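Local coordinates for protein (sliding clamp) (Enterobacteria phage RB69, PDB 1B77) that forms a trimeric sliding clamp that probably encircles DNA and tethers the phage DNA polymerase to its template for processive replication, at residues K2-T7 against N43-I48. Residues are numbered along the deposited sequence; the frame is centred on the assembly and turned at random.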
# COMPACT_ATOMS: atom_id res chain seq x y z
N LYS A 2 -0.50 -19.65 -26.20
CA LYS A 2 -1.00 -18.40 -25.66
C LYS A 2 -1.64 -18.65 -24.30
O LYS A 2 -2.23 -19.70 -24.07
CB LYS A 2 -2.03 -17.78 -26.61
CG LYS A 2 -1.45 -17.33 -27.94
CD LYS A 2 -2.49 -16.60 -28.78
CE LYS A 2 -1.91 -16.07 -30.09
NZ LYS A 2 -1.51 -17.15 -31.04
N LEU A 3 -1.50 -17.69 -23.40
CA LEU A 3 -2.10 -17.81 -22.08
C LEU A 3 -3.14 -16.72 -21.88
O LEU A 3 -2.82 -15.53 -21.91
CB LEU A 3 -1.03 -17.70 -20.99
CG LEU A 3 -0.02 -18.86 -20.96
CD1 LEU A 3 1.03 -18.59 -19.90
CD2 LEU A 3 -0.76 -20.16 -20.67
N SER A 4 -4.39 -17.12 -21.69
CA SER A 4 -5.48 -16.18 -21.46
C SER A 4 -5.44 -15.72 -20.01
O SER A 4 -4.76 -16.33 -19.18
CB SER A 4 -6.82 -16.85 -21.76
OG SER A 4 -7.03 -17.96 -20.92
N LYS A 5 -6.18 -14.66 -19.71
CA LYS A 5 -6.22 -14.11 -18.36
C LYS A 5 -6.80 -15.08 -17.33
O LYS A 5 -6.42 -15.06 -16.16
CB LYS A 5 -7.01 -12.79 -18.35
CG LYS A 5 -6.24 -11.61 -18.95
CD LYS A 5 -5.79 -10.63 -17.86
CE LYS A 5 -4.91 -9.53 -18.44
NZ LYS A 5 -4.55 -8.49 -17.42
N ASP A 6 -7.73 -15.93 -17.76
CA ASP A 6 -8.33 -16.91 -16.86
C ASP A 6 -7.26 -17.93 -16.45
O ASP A 6 -7.13 -18.28 -15.28
CB ASP A 6 -9.48 -17.65 -17.54
CG ASP A 6 -10.70 -16.78 -17.70
OD1 ASP A 6 -11.22 -16.29 -16.66
OD2 ASP A 6 -11.14 -16.59 -18.85
N THR A 7 -6.53 -18.42 -17.45
CA THR A 7 -5.47 -19.37 -17.20
C THR A 7 -4.42 -18.71 -16.31
O THR A 7 -4.00 -19.29 -15.31
CB THR A 7 -4.81 -19.81 -18.52
OG1 THR A 7 -5.77 -20.55 -19.29
CG2 THR A 7 -3.57 -20.69 -18.25
N ASN A 43 -8.11 -27.94 -15.49
CA ASN A 43 -8.22 -28.05 -16.94
C ASN A 43 -8.31 -26.61 -17.41
O ASN A 43 -9.04 -25.82 -16.83
CB ASN A 43 -9.50 -28.80 -17.33
CG ASN A 43 -9.47 -30.24 -16.91
OD1 ASN A 43 -10.52 -30.81 -16.59
ND2 ASN A 43 -8.30 -30.84 -16.93
N ILE A 44 -7.56 -26.27 -18.45
CA ILE A 44 -7.56 -24.91 -18.98
C ILE A 44 -8.02 -24.87 -20.43
O ILE A 44 -8.08 -25.90 -21.10
CB ILE A 44 -6.15 -24.27 -18.86
CG1 ILE A 44 -5.10 -25.18 -19.51
CG2 ILE A 44 -5.81 -24.03 -17.40
CD1 ILE A 44 -3.68 -24.64 -19.47
N SER A 45 -8.34 -23.68 -20.92
CA SER A 45 -8.82 -23.53 -22.29
C SER A 45 -7.68 -23.29 -23.28
O SER A 45 -7.90 -23.29 -24.50
CB SER A 45 -9.83 -22.38 -22.38
OG SER A 45 -9.26 -21.17 -21.93
N ASP A 46 -6.47 -23.09 -22.77
CA ASP A 46 -5.31 -22.86 -23.61
C ASP A 46 -4.55 -24.16 -23.81
O ASP A 46 -4.55 -25.04 -22.94
CB ASP A 46 -4.38 -21.82 -22.97
CG ASP A 46 -5.05 -20.47 -22.83
OD1 ASP A 46 -5.50 -19.94 -23.86
OD2 ASP A 46 -5.11 -19.94 -21.70
N GLU A 47 -3.88 -24.29 -24.95
CA GLU A 47 -3.12 -25.50 -25.23
C GLU A 47 -1.63 -25.26 -25.04
O GLU A 47 -1.05 -24.43 -25.73
CB GLU A 47 -3.38 -25.96 -26.66
CG GLU A 47 -2.62 -27.24 -27.01
CD GLU A 47 -3.19 -28.45 -26.31
OE1 GLU A 47 -3.85 -28.29 -25.26
OE2 GLU A 47 -2.98 -29.60 -26.79
N ILE A 48 -1.02 -25.98 -24.11
CA ILE A 48 0.42 -25.84 -23.89
C ILE A 48 1.10 -26.67 -24.98
O ILE A 48 0.87 -27.88 -25.08
CB ILE A 48 0.81 -26.38 -22.51
CG1 ILE A 48 0.12 -25.57 -21.42
CG2 ILE A 48 2.32 -26.36 -22.36
CD1 ILE A 48 0.37 -26.07 -20.01
O HOH W 1 -2.04 -22.02 -26.70
O HOH W 2 -8.26 -21.57 -18.93
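The backbones of L3 and D46 come together where the chain enters helix 5-15, their CA atoms 6.2 Å apart, and those of T7 and I44, in the first turn of the helix and at the end of strand 38-44, are also 6.2 Å apart. The 43-48 segment turns a corner at S45 and D46, between strands 38-44 and 47-48. With CG anti to its own carbonyl carbon (chi1 -63°), the D46 carboxylate swings from this corner across to the helix start, where OD2 takes three hydrogen bonds. S4 N gives a nearly straight one of 2.9 Å to D46 OD2, from above the carboxylate plane. S4 OG approaches the same oxygen on the syn side. T7 OG1 reaches D46 OD2 on the anti side at 2.6 Å. S4 is the N-cap residue, so D46 ties down both the cap and the first turn. Beside this, T7 CG2 lies 4.1 Å from I44 CG2, the two side chains crossing at about a right angle. Two waters bridge the segments, one from T7 OG1 to S45 N, the other from K2 N to E47 O. K2 NZ makes a salt bridge with E72. Three donors on one oxygen, close to a helix N-terminus, would be expected to stabilise D46 as the charged carboxylate.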